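Local structure of putative isochorismatase (Bordetella bronchiseptica, 3UAO) at residues Val159-Val164 / Gly184-Val189; Ser176-Met181 / Gln211-Val216; Tyr45-Val50 / Thr76-Ala81. The protein catalyses the hydrolysis of the amide of maleamate, releasing maleate and ammonia, a step in the bacterial breakdown of nicotinate (vitamin B3). One frame throughout, in Å; residues are numbered along the deposited sequence.

Interaction 1: Val159-Val164 / Gly184-Val189; sequences VQTLLV and GFRPLV
The carbonyl oxygen of Gln-160 is gripped twice. Arg-186 N donates to Gln-160 O at 2.9 Å, almost straight (176° at the hydrogen) and in the carbonyl plane, and a water donates to the same oxygen while bridging to Gly-184 O. The next rungs are Leu-162 N to Arg-186 O at 2.8 Å, then Leu-188 N to Leu-162 O and Val-164 N to Leu-188 O. Because Arg-186 and Leu-188 do this bonding, Pro-187 between them costs the ladder no N-H. Beside Gln-160, the ring of Phe-185 turns its edge to Val-159, with CD1 3.0 Å from Val-159 O in the ring plane. Thr-161 suits one face of the sheet through its two branches: OG1 lies 3.6 Å from CD of Arg-186 and bonds to Lys-42 O, while CG2, anti to the backbone N, rests near Arg-186 O. The aliphatic part of Arg-186 runs extended past this hydroxyl, and NH1 ends on Pro-40 O. Further along the same face Leu-163 and Leu-188 lie side by side, CG of Leu-163 3.9 Å from CD1 of Leu-188. Gly-184, at positive phi (101°), closes helix 174-182 in a Schellman motif. Strand 161-167, that helix and strand 186-195 thus form a beta-alpha-beta crossover in the parallel sheet of this Rossmann-like isochorismatase fold.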
loop_
_atom_site.group_PDB
_atom_site.type_symbol
_atom_site.label_atom_id
_atom_site.label_comp_id
_atom_site.label_asym_id
_atom_site.label_seq_id
_atom_site.Cartn_x
_atom_site.Cartn_y
_atom_site.Cartn_z
ATOM N N VAL A 159 -13.458 1.321 12.255
ATOM C CA VAL A 159 -13.252 2.685 12.758
ATOM C C VAL A 159 -13.522 3.754 11.717
ATOM O O VAL A 159 -12.959 3.718 10.619
ATOM C CB VAL A 159 -11.835 2.859 13.355
ATOM C CG1 VAL A 159 -11.495 4.346 13.561
ATOM C CG2 VAL A 159 -11.732 2.066 14.674
ATOM N N GLN A 160 -14.375 4.714 12.060
ATOM C CA GLN A 160 -14.784 5.774 11.114
ATOM C C GLN A 160 -13.973 7.033 11.306
ATOM O O GLN A 160 -13.588 7.661 10.343
ATOM C CB GLN A 160 -16.274 6.109 11.279
ATOM C CG GLN A 160 -17.218 5.016 10.773
ATOM C CD GLN A 160 -17.222 4.953 9.285
ATOM O OE1 GLN A 160 -16.413 4.260 8.681
ATOM N NE2 GLN A 160 -18.117 5.712 8.667
ATOM N N THR A 161 -13.754 7.401 12.563
ATOM C CA THR A 161 -13.013 8.579 12.971
ATOM C C THR A 161 -11.833 8.220 13.914
ATOM O O THR A 161 -11.989 7.503 14.904
ATOM C CB THR A 161 -13.944 9.548 13.718
ATOM O OG1 THR A 161 -15.034 9.952 12.871
ATOM C CG2 THR A 161 -13.182 10.775 14.223
ATOM N N LEU A 162 -10.664 8.755 13.625
ATOM C CA LEU A 162 -9.460 8.476 14.362
ATOM C C LEU A 162 -8.887 9.737 15.003
ATOM O O LEU A 162 -8.522 10.683 14.330
ATOM C CB LEU A 162 -8.427 7.887 13.376
ATOM C CG LEU A 162 -7.057 7.463 13.909
ATOM C CD1 LEU A 162 -7.279 6.295 14.900
ATOM C CD2 LEU A 162 -6.077 7.114 12.795
ATOM N N LEU A 163 -8.788 9.752 16.320
ATOM C CA LEU A 163 -8.161 10.864 17.011
ATOM C C LEU A 163 -6.646 10.649 16.901
ATOM O O LEU A 163 -6.162 9.531 17.046
ATOM C CB LEU A 163 -8.617 10.917 18.470
ATOM C CG LEU A 163 -10.051 11.458 18.765
ATOM C CD1 LEU A 163 -11.170 10.517 18.273
ATOM C CD2 LEU A 163 -10.220 11.756 20.241
ATOM N N VAL A 164 -5.906 11.706 16.593
ATOM C CA VAL A 164 -4.449 11.625 16.521
ATOM C C VAL A 164 -3.748 12.527 17.535
ATOM O O VAL A 164 -4.083 13.689 17.697
ATOM C CB VAL A 164 -3.908 11.971 15.095
ATOM C CG1 VAL A 164 -2.381 11.868 15.081
ATOM C CG2 VAL A 164 -4.491 11.022 14.080
ATOM N N GLY A 184 -9.334 6.466 4.212
ATOM C CA GLY A 184 -10.758 6.417 4.501
ATOM C C GLY A 184 -11.249 6.734 5.903
ATOM O O GLY A 184 -12.435 6.555 6.182
ATOM N N PHE A 185 -10.377 7.238 6.781
ATOM C CA PHE A 185 -10.759 7.595 8.168
ATOM C C PHE A 185 -10.874 9.116 8.357
ATOM O O PHE A 185 -10.130 9.887 7.789
ATOM C CB PHE A 185 -9.769 6.976 9.179
ATOM C CG PHE A 185 -9.474 5.511 8.906
ATOM C CD1 PHE A 185 -10.385 4.532 9.223
ATOM C CD2 PHE A 185 -8.316 5.135 8.302
ATOM C CE1 PHE A 185 -10.172 3.191 8.935
ATOM C CE2 PHE A 185 -8.064 3.780 8.037
ATOM C CZ PHE A 185 -9.010 2.810 8.356
ATOM N N ARG A 186 -11.795 9.562 9.193
ATOM C CA ARG A 186 -11.924 11.004 9.473
ATOM C C ARG A 186 -10.895 11.271 10.541
ATOM O O ARG A 186 -11.052 10.737 11.654
ATOM C CB ARG A 186 -13.327 11.323 9.975
ATOM C CG ARG A 186 -14.394 11.069 8.903
ATOM C CD ARG A 186 -15.767 10.808 9.479
ATOM N NE ARG A 186 -16.706 10.453 8.431
ATOM C CZ ARG A 186 -17.634 11.260 7.923
ATOM N NH1 ARG A 186 -17.819 12.497 8.361
ATOM N NH2 ARG A 186 -18.419 10.814 6.966
ATOM N N PRO A 187 -9.813 12.026 10.213
ATOM C CA PRO A 187 -8.870 12.332 11.272
ATOM C C PRO A 187 -9.362 13.482 12.149
ATOM O O PRO A 187 -9.919 14.471 11.643
ATOM C CB PRO A 187 -7.570 12.743 10.521
ATOM C CG PRO A 187 -7.887 12.554 8.993
ATOM C CD PRO A 187 -9.395 12.615 8.924
ATOM N N LEU A 188 -9.159 13.335 13.464
ATOM C CA LEU A 188 -9.416 14.377 14.443
ATOM C C LEU A 188 -8.075 14.677 15.122
ATOM O O LEU A 188 -7.629 13.945 16.017
ATOM C CB LEU A 188 -10.442 13.884 15.469
ATOM C CG LEU A 188 -11.252 14.917 16.263
ATOM C CD1 LEU A 188 -12.263 14.214 17.161
ATOM C CD2 LEU A 188 -10.377 15.894 17.049
ATOM N N VAL A 189 -7.421 15.750 14.685
ATOM C CA VAL A 189 -6.133 16.132 15.249
ATOM C C VAL A 189 -6.317 16.892 16.570
ATOM O O VAL A 189 -6.877 17.979 16.617
ATOM C CB VAL A 189 -5.294 16.928 14.258
ATOM C CG1 VAL A 189 -3.937 17.281 14.878
ATOM C CG2 VAL A 189 -5.109 16.089 12.977
HETATM O O HOH W 1 -14.238 7.341 7.791
#

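Interaction 2: Ser176-Met181 / Gln211-Val216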
loop_
_atom_site.group_PDB
_atom_site.type_symbol
_atom_site.label_atom_id
_atom_site.label_comp_id
_atom_site.label_asym_id
_atom_site.label_seq_id
_atom_site.Cartn_x
_atom_site.Cartn_y
_atom_site.Cartn_z
ATOM N N SER A 176 1.057 10.959 9.157
ATOM C CA SER A 176 0.088 10.008 9.596
ATOM C C SER A 176 -1.377 10.482 9.403
ATOM O O SER A 176 -2.281 9.657 9.201
ATOM C CB SER A 176 0.329 9.700 11.071
ATOM O OG SER A 176 1.558 9.065 11.273
ATOM N N VAL A 177 -1.605 11.782 9.510
ATOM C CA VAL A 177 -2.937 12.347 9.366
ATOM C C VAL A 177 -3.404 12.364 7.906
ATOM O O VAL A 177 -4.530 11.990 7.579
ATOM C CB VAL A 177 -2.949 13.760 9.976
ATOM C CG1 VAL A 177 -4.040 14.658 9.336
ATOM C CG2 VAL A 177 -3.072 13.668 11.510
ATOM N N VAL A 178 -2.524 12.800 7.021
ATOM C CA VAL A 178 -2.786 12.754 5.603
ATOM C C VAL A 178 -3.025 11.304 5.174
ATOM O O VAL A 178 -3.892 11.036 4.355
ATOM C CB VAL A 178 -1.607 13.358 4.828
ATOM C CG1 VAL A 178 -1.695 13.020 3.320
ATOM C CG2 VAL A 178 -1.562 14.885 5.063
ATOM N N ASP A 179 -2.270 10.361 5.738
ATOM C CA ASP A 179 -2.503 8.940 5.375
ATOM C C ASP A 179 -3.847 8.417 5.807
ATOM O O ASP A 179 -4.518 7.634 5.053
ATOM C CB ASP A 179 -1.393 8.008 5.881
ATOM C CG ASP A 179 -0.217 7.859 4.859
ATOM O OD1 ASP A 179 -0.397 8.168 3.669
ATOM O OD2 ASP A 179 0.874 7.373 5.242
ATOM N N ALA A 180 -4.243 8.844 7.009
ATOM C CA ALA A 180 -5.446 8.373 7.649
ATOM C C ALA A 180 -6.594 8.803 6.814
ATOM O O ALA A 180 -7.509 8.060 6.521
ATOM C CB ALA A 180 -5.550 8.964 9.049
ATOM N N MET A 181 -6.531 10.051 6.424
ATOM C CA MET A 181 -7.517 10.634 5.530
ATOM C C MET A 181 -7.555 9.811 4.240
ATOM O O MET A 181 -8.602 9.330 3.807
ATOM C CB MET A 181 -7.149 12.080 5.186
ATOM C CG MET A 181 -8.262 12.727 4.426
ATOM S SD MET A 181 -7.696 14.178 3.571
ATOM C CE MET A 181 -6.703 13.428 2.281
ATOM N N GLN A 211 -6.945 22.923 7.022
ATOM C CA GLN A 211 -7.458 23.493 5.791
ATOM C C GLN A 211 -7.870 22.399 4.860
ATOM O O GLN A 211 -8.756 22.580 4.064
ATOM C CB GLN A 211 -6.413 24.369 5.172
ATOM C CG GLN A 211 -6.870 25.662 4.590
ATOM C CD GLN A 211 -7.655 26.589 5.507
ATOM O OE1 GLN A 211 -7.239 26.897 6.623
ATOM N NE2 GLN A 211 -8.798 27.065 5.013
ATOM N N LYS A 212 -7.269 21.221 5.011
ATOM C CA LYS A 212 -7.272 20.198 3.974
ATOM C C LYS A 212 -7.542 18.741 4.404
ATOM O O LYS A 212 -7.987 17.929 3.595
ATOM C CB LYS A 212 -5.904 20.246 3.296
ATOM C CG LYS A 212 -5.603 21.511 2.458
ATOM C CD LYS A 212 -4.102 21.589 2.147
ATOM C CE LYS A 212 -3.711 22.820 1.339
ATOM N NZ LYS A 212 -2.260 22.865 1.018
ATOM N N TYR A 213 -7.253 18.382 5.636
ATOM C CA TYR A 213 -7.026 16.985 5.965
ATOM C C TYR A 213 -7.713 16.440 7.204
ATOM O O TYR A 213 -7.774 15.216 7.364
ATOM C CB TYR A 213 -5.541 16.751 6.169
ATOM C CG TYR A 213 -4.672 17.091 5.003
ATOM C CD1 TYR A 213 -5.014 16.700 3.727
ATOM C CD2 TYR A 213 -3.497 17.770 5.179
ATOM C CE1 TYR A 213 -4.228 17.022 2.660
ATOM C CE2 TYR A 213 -2.699 18.079 4.114
ATOM C CZ TYR A 213 -3.056 17.695 2.853
ATOM O OH TYR A 213 -2.249 17.992 1.749
ATOM N N ALA A 214 -8.189 17.300 8.097
ATOM C CA ALA A 214 -8.667 16.810 9.407
ATOM C C ALA A 214 -9.604 17.773 10.081
ATOM O O ALA A 214 -9.623 18.962 9.785
ATOM C CB ALA A 214 -7.501 16.514 10.335
ATOM N N ALA A 215 -10.406 17.232 10.978
ATOM C CA ALA A 215 -11.020 18.062 12.028
ATOM C C ALA A 215 -9.913 18.281 13.075
ATOM O O ALA A 215 -9.158 17.370 13.412
ATOM C CB ALA A 215 -12.253 17.379 12.636
ATOM N N VAL A 216 -9.812 19.523 13.537
ATOM C CA VAL A 216 -8.736 20.005 14.416
ATOM C C VAL A 216 -9.342 20.770 15.607
ATOM O O VAL A 216 -9.935 21.825 15.452
ATOM C CB VAL A 216 -7.754 20.936 13.628
ATOM C CG1 VAL A 216 -6.740 21.642 14.577
ATOM C CG2 VAL A 216 -7.033 20.154 12.588
#
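Val-178 and Met-181, one turn apart on helix 174-182, grip the ring of Tyr-213 by a CH-pi and a Met-aromatic contact, where the chain passes from helix 199-212 to strand 215-217. This is the tight part. CG2 of Val-178 stands over one face, 3.6 Å from the ring centroid of Tyr-213 and 17° off its normal. It is the methyl placed anti to the carbonyl carbon, and a beta-branched residue can offer it without a long flexible arm. Met-181 comes at the edge instead: its SD lies 3.7 Å from CD1 of Tyr-213 and 5.0 Å from the ring centroid, in a direction 80° off the ring normal. Its long, unbranched chain suits the reach from the helix; the bend at chi3 (71°) brings CE to 4.0 Å from the same CD1. Looser packing lies toward the sheet, where CG1 of Val-177 merely touches, at 4.1 Å, CB of Tyr-213 and CB of Ala-214. The small Ala-214 also rests on Pro-187 and Val-189 of the neighbouring strand. The Lys-212 side chain leads away from helix 174-182; it comes within about 3 Å of a bound acetate, and its NZ makes a weak hydrogen bond to Ser-170 O of the third subunit. Even so, the root of this lysine closes the sandwich: Lys-212 CB sits 3.5 Å above the centre of the Tyr-213 ring, on the face opposite Val-178 CG2.

Interaction 3: Tyr45-Val50 / Thr76-Ala81; sequences YGLLIV and TVLAAA
Leu-47 reaches from strand 45-50 into the side of helix 67-84, touching Val-77, Leu-78 and Ala-81 together. Its CB leaves the backbone toward the helix, and with CG anti to the backbone N (chi1 169°) the branch point is carried outward, so that the contact is made by the two methyls. CD1 meets CG1 of Val-77 at 3.7 Å. CD2 sinks deeper, lying 3.7 Å from CB of Ala-81 and 3.8 Å from CA of Leu-78, with CD1 of Leu-78 at 4.0 Å beside it. A forked leucine suits this place because its two methyls can touch three helix residues at once, CD1 on Val-77 and CD2 chiefly on Ala-81 and Leu-78. Alanine suits position 81 for the opposite reason: with only a methyl, it lets the backbones draw close, and Ala-81 and Leu-47 have the nearest CA atoms of the two segments, 7.0 Å apart. Two residues along the strand, on the same face, Ile-49 continues the patch. Its CG1 arm is extended at chi2 (175°) and places CD1 4.0 Å from CD1 of Leu-78, the two side chains meeting at about a right angle. The helix segment runs roughly antiparallel to the strand, at 144° with axes 9.4 Å apart, as expected of the connection in a beta-alpha-beta unit, and Leu-78 and Ala-81 also touch Val-88 on the next strand, 87-93. Every touching group here is hydrocarbon and buried, which implies that dispersion and the exclusion of water, not directional bonds, account for the contact between these two segments.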
loop_
_atom_site.group_PDB
_atom_site.type_symbol
_atom_site.label_atom_id
_atom_site.label_comp_id
_atom_site.label_asym_id
_atom_site.label_seq_id
_atom_site.Cartn_x
_atom_site.Cartn_y
_atom_site.Cartn_z
ATOM N N TYR A 45 -15.154 5.480 17.117
ATOM C CA TYR A 45 -13.898 6.226 17.235
ATOM C C TYR A 45 -12.708 5.349 17.569
ATOM O O TYR A 45 -12.848 4.259 18.102
ATOM C CB TYR A 45 -13.985 7.293 18.306
ATOM C CG TYR A 45 -15.074 8.258 18.045
ATOM C CD1 TYR A 45 -14.920 9.222 17.097
ATOM C CD2 TYR A 45 -16.294 8.192 18.753
ATOM C CE1 TYR A 45 -15.933 10.108 16.835
ATOM C CE2 TYR A 45 -17.309 9.055 18.492
ATOM C CZ TYR A 45 -17.119 10.021 17.531
ATOM O OH TYR A 45 -18.108 10.911 17.218
ATOM N N GLY A 46 -11.534 5.874 17.260
ATOM C CA GLY A 46 -10.264 5.267 17.580
ATOM C C GLY A 46 -9.260 6.353 17.887
ATOM O O GLY A 46 -9.521 7.564 17.693
ATOM N N LEU A 47 -8.110 5.930 18.383
ATOM C CA LEU A 47 -7.076 6.840 18.842
ATOM C C LEU A 47 -5.742 6.310 18.361
ATOM O O LEU A 47 -5.396 5.160 18.585
ATOM C CB LEU A 47 -7.076 6.965 20.389
ATOM C CG LEU A 47 -5.905 7.682 21.093
ATOM C CD1 LEU A 47 -5.887 9.147 20.785
ATOM C CD2 LEU A 47 -5.969 7.471 22.576
ATOM N N LEU A 48 -5.001 7.182 17.703
ATOM C CA LEU A 48 -3.639 6.934 17.320
ATOM C C LEU A 48 -2.738 7.882 18.067
ATOM O O LEU A 48 -2.934 9.095 17.958
ATOM C CB LEU A 48 -3.498 7.277 15.840
ATOM C CG LEU A 48 -2.114 6.996 15.308
ATOM C CD1 LEU A 48 -1.788 5.547 15.563
ATOM C CD2 LEU A 48 -2.114 7.348 13.859
ATOM N N ILE A 49 -1.761 7.356 18.790
ATOM C CA ILE A 49 -0.743 8.168 19.414
ATOM C C ILE A 49 0.562 7.936 18.656
ATOM O O ILE A 49 1.151 6.851 18.729
ATOM C CB ILE A 49 -0.558 7.797 20.886
ATOM C CG1 ILE A 49 -1.895 7.828 21.643
ATOM C CG2 ILE A 49 0.416 8.731 21.561
ATOM C CD1 ILE A 49 -1.784 7.347 23.069
ATOM N N VAL A 50 1.043 8.928 17.923
ATOM C CA VAL A 50 2.209 8.662 17.072
ATOM C C VAL A 50 3.548 9.076 17.688
ATOM O O VAL A 50 3.762 10.221 17.996
ATOM C CB VAL A 50 2.006 9.096 15.539
ATOM C CG1 VAL A 50 0.596 9.551 15.266
ATOM C CG2 VAL A 50 3.005 10.057 15.073
ATOM N N THR A 76 -5.047 12.109 29.290
ATOM C CA THR A 76 -6.487 12.234 29.525
ATOM C C THR A 76 -7.279 11.628 28.366
ATOM O O THR A 76 -8.355 11.056 28.567
ATOM C CB THR A 76 -6.926 13.717 29.725
ATOM O OG1 THR A 76 -6.088 14.341 30.693
ATOM C CG2 THR A 76 -8.367 13.801 30.201
ATOM N N VAL A 77 -6.723 11.715 27.163
ATOM C CA VAL A 77 -7.363 11.145 25.990
ATOM C C VAL A 77 -7.297 9.631 25.953
ATOM O O VAL A 77 -8.310 8.980 25.679
ATOM C CB VAL A 77 -6.796 11.718 24.710
ATOM C CG1 VAL A 77 -7.436 11.050 23.504
ATOM C CG2 VAL A 77 -7.054 13.211 24.689
ATOM N N LEU A 78 -6.105 9.090 26.228
ATOM C CA LEU A 78 -5.866 7.665 26.324
ATOM C C LEU A 78 -6.775 7.016 27.403
ATOM O O LEU A 78 -7.460 6.016 27.138
ATOM C CB LEU A 78 -4.373 7.422 26.626
ATOM C CG LEU A 78 -3.926 5.974 26.742
ATOM C CD1 LEU A 78 -4.315 5.279 25.453
ATOM C CD2 LEU A 78 -2.437 5.815 27.036
ATOM N N ALA A 79 -6.802 7.595 28.598
ATOM C CA ALA A 79 -7.705 7.115 29.645
ATOM C C ALA A 79 -9.156 7.186 29.148
ATOM O O ALA A 79 -9.903 6.200 29.249
ATOM C CB ALA A 79 -7.515 7.898 30.969
ATOM N N ALA A 80 -9.550 8.308 28.564
ATOM C CA ALA A 80 -10.924 8.431 28.077
ATOM C C ALA A 80 -11.209 7.412 26.955
ATOM O O ALA A 80 -12.294 6.826 26.898
ATOM C CB ALA A 80 -11.215 9.859 27.625
ATOM N N ALA A 81 -10.226 7.194 26.079
ATOM C CA ALA A 81 -10.303 6.138 25.051
ATOM C C ALA A 81 -10.550 4.777 25.703
ATOM O O ALA A 81 -11.403 4.022 25.262
ATOM C CB ALA A 81 -9.034 6.095 24.220
#

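Overall arrangement
All three contacts reach one parallel sheet, interaction 1 within it, the others through helices packed against it. Interactions 1 and 3 share its middle: strands 45-50 and 161-167 are neighbours, probably bonded from Leu-163 N to Gly-46 O at 2.7 Å, with contact centres 11 Å apart. Interaction 2, centred 8 Å from interaction 1, continues the sheet toward strand 215-217 through a probable bond from Val-189 N to Ala-215 O, also 2.7 Å; its helix, 174-182, links the two strands of interaction 1. Interactions 2 and 3, 16 Å apart, barely touch, Ser-176 against Val-50. That serine hydrogen-bonds the backbone oxygen of Cys-172, found as S-hydroxycysteine, consistent with a reactive thiol near the start of this helix.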